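Local coordinates for N-terminal acetyltransferase-like protein (Chaetomium thermophilum, PDB 5NNP) that probably serves as the TPR-repeat auxiliary subunit of an N-terminal acetyltransferase A complex, the scaffold that carries the subunit acetylating protein N termini, at residues H331-S336 and Y382-S387; E340-L345 and L375-Q380; R388-A393 and K419-L424. One frame throughout, in Å; residues are numbered along the deposited sequence.

Contact 1 (H331-S336 and Y382-S387); sequences HLYSDS and YNYYMS
Y333 reaches across to Y384, M386 and S387: its ring meets Y384 and S387, while M386 touches its carbonyl oxygen. The CB of Y333 leads off toward the 382-387 turn, with CG anti to the carbonyl carbon (chi1 -83°), which directs the ring at Y384 and S387. Beyond CG, the CD2 branch does the touching. It lies 3.9 Å from Y384 CD2, and the two rings meet obliquely, their centroids 5.9 Å apart. One atom further, Y333 CE2 comes 3.7 Å from S387 OG, which sits at the ring's edge, near its plane. On the other branch CE1 faces L342 of helix 336-352. At the tip, the hydroxyl is hydrogen-bonded to H381 ND1 and to Y377 OH. F326 meets both the Y333 and the Y384 ring edge-to-face, so the tyrosine pair belongs to a larger aromatic cluster.

M386 makes the other approach, to a backbone oxygen. It bends at chi2 and chi3 and lays its CE 3.8 Å from Y333 O, a van der Waals approach. The receiving loop is a type I beta turn from Y384 to S387, closed by S387 N to Y384 O at 3.0 Å. Its last hydroxyl, S387 OG, is bonded to H381 O.

The segments thus meet by van der Waals contact of aromatic carbons, a methionine end and two oxygens, without a hydrogen bond between them. H381 bonds the polar ends of both Y333 and S387, which probably helps fix ring and turn relative to each other.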
# COMPACT_ATOMS: atom_id res chain seq x y z
N HIS A 331 -8.61 -15.72 -16.54
CA HIS A 331 -9.40 -14.50 -16.75
C HIS A 331 -10.35 -14.61 -17.94
O HIS A 331 -11.32 -13.87 -18.04
CB HIS A 331 -8.47 -13.30 -16.95
CG HIS A 331 -7.66 -13.37 -18.21
ND1 HIS A 331 -6.52 -14.13 -18.33
CD2 HIS A 331 -7.83 -12.77 -19.42
CE1 HIS A 331 -6.01 -13.99 -19.54
NE2 HIS A 331 -6.80 -13.18 -20.22
N LEU A 332 -10.04 -15.52 -18.87
CA LEU A 332 -10.87 -15.74 -20.06
C LEU A 332 -12.11 -16.59 -19.78
O LEU A 332 -13.03 -16.63 -20.59
CB LEU A 332 -10.06 -16.41 -21.17
CG LEU A 332 -8.90 -15.65 -21.79
CD1 LEU A 332 -8.09 -16.58 -22.66
CD2 LEU A 332 -9.40 -14.47 -22.61
N TYR A 333 -12.13 -17.25 -18.64
CA TYR A 333 -13.17 -18.22 -18.31
C TYR A 333 -14.54 -17.58 -18.07
O TYR A 333 -15.51 -18.28 -17.77
CB TYR A 333 -12.74 -19.06 -17.09
CG TYR A 333 -11.83 -20.22 -17.43
CD1 TYR A 333 -10.86 -20.10 -18.42
CD2 TYR A 333 -11.95 -21.43 -16.77
CE1 TYR A 333 -10.03 -21.16 -18.75
CE2 TYR A 333 -11.12 -22.50 -17.08
CZ TYR A 333 -10.16 -22.36 -18.07
OH TYR A 333 -9.34 -23.41 -18.40
N SER A 334 -14.62 -16.26 -18.19
CA SER A 334 -15.91 -15.57 -18.09
C SER A 334 -16.75 -15.93 -19.30
O SER A 334 -17.97 -15.99 -19.22
CB SER A 334 -15.72 -14.04 -17.98
OG SER A 334 -15.20 -13.47 -19.17
N ASP A 335 -16.08 -16.17 -20.42
CA ASP A 335 -16.72 -16.61 -21.65
C ASP A 335 -16.77 -18.14 -21.66
O ASP A 335 -15.74 -18.81 -21.65
CB ASP A 335 -15.97 -16.07 -22.87
CG ASP A 335 -16.61 -16.47 -24.19
OD1 ASP A 335 -16.86 -17.67 -24.40
OD2 ASP A 335 -16.86 -15.57 -25.03
N SER A 336 -17.98 -18.68 -21.69
CA SER A 336 -18.18 -20.12 -21.64
C SER A 336 -17.43 -20.84 -22.77
O SER A 336 -16.78 -21.86 -22.55
CB SER A 336 -19.67 -20.45 -21.71
OG SER A 336 -19.90 -21.77 -21.27
N TYR A 382 -10.69 -28.01 -13.65
CA TYR A 382 -11.83 -28.62 -13.01
C TYR A 382 -11.85 -28.39 -11.51
O TYR A 382 -12.78 -28.81 -10.82
CB TYR A 382 -11.85 -30.10 -13.34
CG TYR A 382 -12.19 -30.32 -14.78
CD1 TYR A 382 -13.50 -30.13 -15.24
CD2 TYR A 382 -11.22 -30.68 -15.70
CE1 TYR A 382 -13.83 -30.31 -16.56
CE2 TYR A 382 -11.54 -30.87 -17.02
CZ TYR A 382 -12.85 -30.68 -17.45
OH TYR A 382 -13.16 -30.87 -18.78
N ASN A 383 -10.84 -27.69 -11.00
CA ASN A 383 -10.86 -27.25 -9.62
C ASN A 383 -11.41 -25.83 -9.52
O ASN A 383 -11.93 -25.41 -8.48
CB ASN A 383 -9.46 -27.33 -9.03
CG ASN A 383 -9.45 -27.26 -7.53
OD1 ASN A 383 -10.43 -27.66 -6.87
ND2 ASN A 383 -8.37 -26.74 -6.96
N TYR A 384 -11.31 -25.09 -10.62
CA TYR A 384 -11.74 -23.71 -10.68
C TYR A 384 -13.27 -23.61 -10.56
O TYR A 384 -14.01 -24.42 -11.12
CB TYR A 384 -11.25 -23.07 -11.98
CG TYR A 384 -11.32 -21.56 -12.00
CD1 TYR A 384 -10.59 -20.81 -11.09
CD2 TYR A 384 -12.08 -20.89 -12.94
CE1 TYR A 384 -10.64 -19.43 -11.10
CE2 TYR A 384 -12.13 -19.52 -12.96
CZ TYR A 384 -11.41 -18.79 -12.04
OH TYR A 384 -11.46 -17.42 -12.06
N TYR A 385 -13.75 -22.61 -9.82
CA TYR A 385 -15.15 -22.56 -9.44
C TYR A 385 -16.05 -22.31 -10.65
O TYR A 385 -17.25 -22.60 -10.62
CB TYR A 385 -15.36 -21.49 -8.37
CG TYR A 385 -15.30 -20.07 -8.89
CD1 TYR A 385 -14.10 -19.39 -8.97
CD2 TYR A 385 -16.46 -19.41 -9.30
CE1 TYR A 385 -14.05 -18.09 -9.44
CE2 TYR A 385 -16.43 -18.11 -9.77
CZ TYR A 385 -15.22 -17.45 -9.84
OH TYR A 385 -15.18 -16.16 -10.32
N MET A 386 -15.47 -21.79 -11.71
CA MET A 386 -16.23 -21.46 -12.90
C MET A 386 -16.46 -22.69 -13.77
O MET A 386 -17.37 -22.71 -14.59
CB MET A 386 -15.51 -20.37 -13.71
CG MET A 386 -15.27 -19.09 -12.92
SD MET A 386 -15.69 -17.62 -13.87
CE MET A 386 -17.33 -18.07 -14.44
N SER A 387 -15.64 -23.70 -13.56
CA SER A 387 -15.76 -24.95 -14.31
C SER A 387 -15.57 -26.16 -13.41
O SER A 387 -15.09 -27.20 -13.85
CB SER A 387 -14.75 -24.97 -15.45
OG SER A 387 -13.51 -24.43 -15.04

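Contact 2 (E340-L345 and L375-Q380); sequences ETLASL and LYYLAQ
Y377 has its CG anti to the backbone N (chi1 -178°) and L342 has its CG anti to the carbonyl carbon (chi1 -75°); together these torsions bring the hydroxyl of Y377 against CB and CD1 of the leucine. The tyrosine points from helix 369-381 toward helix 336-352, and the two side chains meet obliquely. The touching atom on the tyrosine is OH: it lies 3.6 Å from L342 CB and also 3.6 Å from L342 CD1, so it nestles into the bend of the leucine chain. Behind it, Y377 CZ is 4.5 Å from L342 CB, an apolar contact at the outer limit. The hydroxyl is hydrogen-bonded to Y333 OH in the loop before helix 336-352, which is consistent with a phenol oxygen being buried against a leucine. F326 meets the Y377 ring edge-to-face.

The second point of closure is L378 against A343, the residues whose CA atoms pair nearest, 6.7 Å apart; the small A343 side chain is consistent with this close approach. The CB of L378 does not aim directly at the other helix, yet its end comes nearer: CD2 rests 3.9 Å from A343 O, with A343 CB only at the 4.5 Å limit. The same leucine also touches A346 and E347 one turn on, and Y396 of helix 390-403.

All four contacting residues are buried and the packing is by van der Waals contact alone. Such helix-against-helix packing, with small residues facing large ones, is characteristic of the tetratricopeptide-like alpha solenoid, and residues 375-380 fall within a predicted TPR repeat.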
# COMPACT_ATOMS: atom_id res chain seq x y z
N GLU A 340 -14.64 -23.85 -22.42
CA GLU A 340 -14.74 -25.23 -22.92
C GLU A 340 -13.66 -25.49 -23.95
O GLU A 340 -13.09 -26.58 -24.01
CB GLU A 340 -16.13 -25.49 -23.50
CG GLU A 340 -17.25 -25.23 -22.51
CD GLU A 340 -18.62 -25.39 -23.10
OE1 GLU A 340 -18.74 -25.66 -24.32
OE2 GLU A 340 -19.59 -25.26 -22.32
N THR A 341 -13.37 -24.48 -24.76
CA THR A 341 -12.39 -24.62 -25.83
C THR A 341 -10.99 -24.84 -25.25
O THR A 341 -10.19 -25.60 -25.80
CB THR A 341 -12.39 -23.38 -26.76
OG1 THR A 341 -13.65 -23.28 -27.43
CG2 THR A 341 -11.29 -23.50 -27.80
N LEU A 342 -10.69 -24.18 -24.14
CA LEU A 342 -9.36 -24.29 -23.56
C LEU A 342 -9.15 -25.69 -22.99
O LEU A 342 -8.05 -26.25 -23.09
CB LEU A 342 -9.14 -23.23 -22.49
CG LEU A 342 -8.90 -21.84 -23.08
CD1 LEU A 342 -8.78 -20.81 -21.97
CD2 LEU A 342 -7.66 -21.86 -23.98
N ALA A 343 -10.20 -26.25 -22.41
CA ALA A 343 -10.13 -27.60 -21.87
C ALA A 343 -9.98 -28.64 -23.00
O ALA A 343 -9.17 -29.58 -22.92
CB ALA A 343 -11.35 -27.89 -21.03
N SER A 344 -10.75 -28.45 -24.07
CA SER A 344 -10.68 -29.32 -25.22
C SER A 344 -9.29 -29.30 -25.84
O SER A 344 -8.77 -30.33 -26.24
CB SER A 344 -11.75 -28.92 -26.25
OG SER A 344 -11.63 -29.68 -27.44
N LEU A 345 -8.69 -28.12 -25.94
CA LEU A 345 -7.35 -28.02 -26.51
C LEU A 345 -6.29 -28.71 -25.65
O LEU A 345 -5.36 -29.33 -26.18
CB LEU A 345 -6.97 -26.56 -26.72
CG LEU A 345 -7.69 -25.92 -27.90
CD1 LEU A 345 -7.28 -24.46 -27.99
CD2 LEU A 345 -7.36 -26.67 -29.19
N LEU A 375 -1.75 -32.12 -17.95
CA LEU A 375 -2.56 -32.80 -16.95
C LEU A 375 -2.80 -31.84 -15.78
O LEU A 375 -3.89 -31.78 -15.22
CB LEU A 375 -1.89 -34.10 -16.47
CG LEU A 375 -1.81 -35.28 -17.46
CD1 LEU A 375 -0.95 -36.39 -16.88
CD2 LEU A 375 -3.20 -35.83 -17.80
N TYR A 376 -1.76 -31.08 -15.43
CA TYR A 376 -1.86 -30.09 -14.37
C TYR A 376 -2.82 -28.96 -14.72
O TYR A 376 -3.50 -28.42 -13.83
CB TYR A 376 -0.49 -29.51 -14.05
CG TYR A 376 -0.50 -28.56 -12.88
CD1 TYR A 376 -0.89 -28.98 -11.62
CD2 TYR A 376 -0.10 -27.24 -13.03
CE1 TYR A 376 -0.89 -28.11 -10.55
CE2 TYR A 376 -0.10 -26.37 -11.96
CZ TYR A 376 -0.50 -26.81 -10.72
OH TYR A 376 -0.50 -25.95 -9.66
N TYR A 377 -2.85 -28.58 -15.99
CA TYR A 377 -3.78 -27.54 -16.44
C TYR A 377 -5.21 -28.04 -16.26
O TYR A 377 -6.10 -27.31 -15.80
CB TYR A 377 -3.55 -27.14 -17.90
CG TYR A 377 -4.48 -26.03 -18.37
CD1 TYR A 377 -5.80 -26.30 -18.76
CD2 TYR A 377 -4.05 -24.71 -18.41
CE1 TYR A 377 -6.64 -25.29 -19.19
CE2 TYR A 377 -4.88 -23.70 -18.84
CZ TYR A 377 -6.17 -23.99 -19.22
OH TYR A 377 -6.99 -22.96 -19.64
N LEU A 378 -5.42 -29.29 -16.64
CA LEU A 378 -6.74 -29.86 -16.56
C LEU A 378 -7.16 -30.01 -15.09
O LEU A 378 -8.34 -29.86 -14.76
CB LEU A 378 -6.80 -31.19 -17.29
CG LEU A 378 -6.85 -31.05 -18.81
CD1 LEU A 378 -6.42 -32.33 -19.49
CD2 LEU A 378 -8.24 -30.63 -19.24
N ALA A 379 -6.19 -30.29 -14.22
CA ALA A 379 -6.48 -30.47 -12.80
C ALA A 379 -7.04 -29.17 -12.25
O ALA A 379 -8.02 -29.15 -11.51
CB ALA A 379 -5.25 -30.88 -12.05
N GLN A 380 -6.40 -28.08 -12.65
CA GLN A 380 -6.78 -26.78 -12.17
C GLN A 380 -8.07 -26.29 -12.80
O GLN A 380 -8.88 -25.65 -12.13
CB GLN A 380 -5.64 -25.79 -12.41
CG GLN A 380 -4.54 -25.99 -11.41
CD GLN A 380 -3.45 -24.99 -11.57
OE1 GLN A 380 -2.77 -24.94 -12.60
NE2 GLN A 380 -3.27 -24.16 -10.56

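Contact 3 (R388-A393 and K419-L424); sequences RDLTRA and KHQGDL
R388 and H420 make the one stacking interaction here. The arginine crosses the histidine at about a right angle, and a bend at chi3 (-70°) turns its guanidinium flat onto the ring: centres 3.7 Å apart, planes 25° from parallel. NH2 is the end that overlaps most, poised over the ring centre, 3.1 Å from H420 CE1. N383 appears to fix both partners, its side-chain OD1 bonding H420 ND1 and its backbone O bonding R388 NE.

The apolar contact is made by L390. Its CD1 lies 3.6 Å from H420 CB and 3.7 Å from Q421 CG, with CD2 also close to the histidine CB, so the leucine tip is laid against the last turn of helix 408-421.

Residues 388-393 lie in a predicted TPR repeat, and the two segments join the start of helix 390-403 to the end of helix 408-421, the usual helix-turn-helix packing of an alpha solenoid. G422, at positive phi (98°), ends the latter helix in a Schellman motif.

Capping bonds hold the helix starts. D389 OD1 accepts from R392 N at 3.2 Å, met from well above the carboxylate plane, and more weakly from T391 N; D423 OD1 likewise caps K426 N.

Outside the two segments, K419 NZ forms a salt bridge to a phosphate ion, probably from the crystallisation liquor, that lies about 6 Å from the H420 side chain.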
# COMPACT_ATOMS: atom_id res chain seq x y z
N ARG A 388 -15.98 -26.03 -12.15
CA ARG A 388 -15.65 -27.01 -11.13
C ARG A 388 -16.24 -28.39 -11.38
O ARG A 388 -17.43 -28.55 -11.67
CB ARG A 388 -16.10 -26.52 -9.76
CG ARG A 388 -15.69 -27.43 -8.61
CD ARG A 388 -15.69 -26.66 -7.30
NE ARG A 388 -14.60 -25.69 -7.25
CZ ARG A 388 -14.52 -24.71 -6.35
NH1 ARG A 388 -15.48 -24.58 -5.44
NH2 ARG A 388 -13.50 -23.87 -6.37
N ASP A 389 -15.36 -29.38 -11.27
CA ASP A 389 -15.74 -30.78 -11.20
C ASP A 389 -14.66 -31.47 -10.37
O ASP A 389 -13.68 -31.97 -10.91
CB ASP A 389 -15.85 -31.39 -12.60
CG ASP A 389 -16.31 -32.84 -12.58
OD1 ASP A 389 -16.05 -33.54 -11.57
OD2 ASP A 389 -16.92 -33.29 -13.57
N LEU A 390 -14.86 -31.48 -9.06
CA LEU A 390 -13.80 -31.86 -8.14
C LEU A 390 -13.36 -33.31 -8.33
O LEU A 390 -12.22 -33.66 -8.05
CB LEU A 390 -14.24 -31.62 -6.70
CG LEU A 390 -14.57 -30.16 -6.39
CD1 LEU A 390 -14.84 -30.00 -4.91
CD2 LEU A 390 -13.43 -29.25 -6.82
N THR A 391 -14.27 -34.15 -8.81
CA THR A 391 -13.91 -35.54 -9.00
C THR A 391 -12.90 -35.68 -10.14
O THR A 391 -11.86 -36.32 -10.00
CB THR A 391 -15.13 -36.41 -9.29
OG1 THR A 391 -15.96 -36.46 -8.12
CG2 THR A 391 -14.68 -37.80 -9.66
N ARG A 392 -13.22 -35.05 -11.27
CA ARG A 392 -12.33 -35.07 -12.42
C ARG A 392 -11.02 -34.36 -12.11
O ARG A 392 -9.96 -34.74 -12.61
CB ARG A 392 -13.01 -34.42 -13.62
CG ARG A 392 -14.25 -35.15 -14.07
CD ARG A 392 -14.81 -34.60 -15.36
NE ARG A 392 -13.83 -34.55 -16.42
CZ ARG A 392 -14.09 -34.10 -17.64
NH1 ARG A 392 -15.31 -33.68 -17.94
NH2 ARG A 392 -13.14 -34.08 -18.56
N ALA A 393 -11.10 -33.32 -11.29
CA ALA A 393 -9.90 -32.58 -10.95
C ALA A 393 -8.95 -33.50 -10.19
O ALA A 393 -7.75 -33.53 -10.45
CB ALA A 393 -10.25 -31.33 -10.13
N LYS A 419 -9.61 -29.20 0.07
CA LYS A 419 -10.22 -28.00 0.64
C LYS A 419 -11.63 -27.78 0.07
O LYS A 419 -12.59 -27.64 0.82
CB LYS A 419 -9.35 -26.77 0.38
CG LYS A 419 -9.79 -25.55 1.20
CD LYS A 419 -9.15 -24.27 0.72
CE LYS A 419 -9.99 -23.63 -0.37
NZ LYS A 419 -9.37 -22.39 -0.94
N HIS A 420 -11.75 -27.75 -1.26
CA HIS A 420 -13.04 -27.53 -1.89
C HIS A 420 -14.01 -28.66 -1.61
O HIS A 420 -15.22 -28.44 -1.55
CB HIS A 420 -12.89 -27.34 -3.39
CG HIS A 420 -12.17 -26.08 -3.77
ND1 HIS A 420 -11.34 -26.01 -4.87
CD2 HIS A 420 -12.16 -24.86 -3.21
CE1 HIS A 420 -10.85 -24.79 -4.97
NE2 HIS A 420 -11.33 -24.07 -3.96
N GLN A 421 -13.50 -29.88 -1.45
CA GLN A 421 -14.35 -31.01 -1.06
C GLN A 421 -14.81 -30.89 0.39
O GLN A 421 -15.73 -31.58 0.82
CB GLN A 421 -13.64 -32.34 -1.29
CG GLN A 421 -13.54 -32.72 -2.75
CD GLN A 421 -12.75 -33.99 -2.98
OE1 GLN A 421 -11.95 -34.40 -2.14
NE2 GLN A 421 -12.95 -34.62 -4.13
N GLY A 422 -14.15 -30.01 1.14
CA GLY A 422 -14.51 -29.73 2.53
C GLY A 422 -13.67 -30.46 3.56
O GLY A 422 -13.89 -30.32 4.77
N ASP A 423 -12.71 -31.24 3.08
CA ASP A 423 -11.86 -32.02 3.96
C ASP A 423 -10.63 -31.20 4.36
O ASP A 423 -9.53 -31.38 3.80
CB ASP A 423 -11.44 -33.33 3.28
CG ASP A 423 -10.95 -34.38 4.27
OD1 ASP A 423 -10.57 -34.02 5.41
OD2 ASP A 423 -10.94 -35.58 3.91
N LEU A 424 -10.82 -30.32 5.33
CA LEU A 424 -9.77 -29.42 5.80
C LEU A 424 -8.57 -30.16 6.39
O LEU A 424 -7.42 -29.76 6.17
CB LEU A 424 -10.33 -28.45 6.83
CG LEU A 424 -11.46 -27.56 6.28
CD1 LEU A 424 -11.93 -26.57 7.33
CD2 LEU A 424 -11.03 -26.84 5.01

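How the contacts relate
From the N terminus, contact 1 opens first, at 331-336, just before helix 336-352; contact 2 opens on that helix, and its partner on helix 369-381 is reached before contact 1 closes at 382-387. Contact 2 is nested inside the loop of contact 1, and the two together fasten helices 336-352 and 369-381 at their sides and at one end. Contact 3 follows in series, beginning at the very next residue and closing at the end of helix 408-421. The junction is direct: Y382 O probably accepts from D389 N at 2.7 Å, while A379 O lies 3.4 Å from A393 CB. The three therefore tie successive helices of one solenoid.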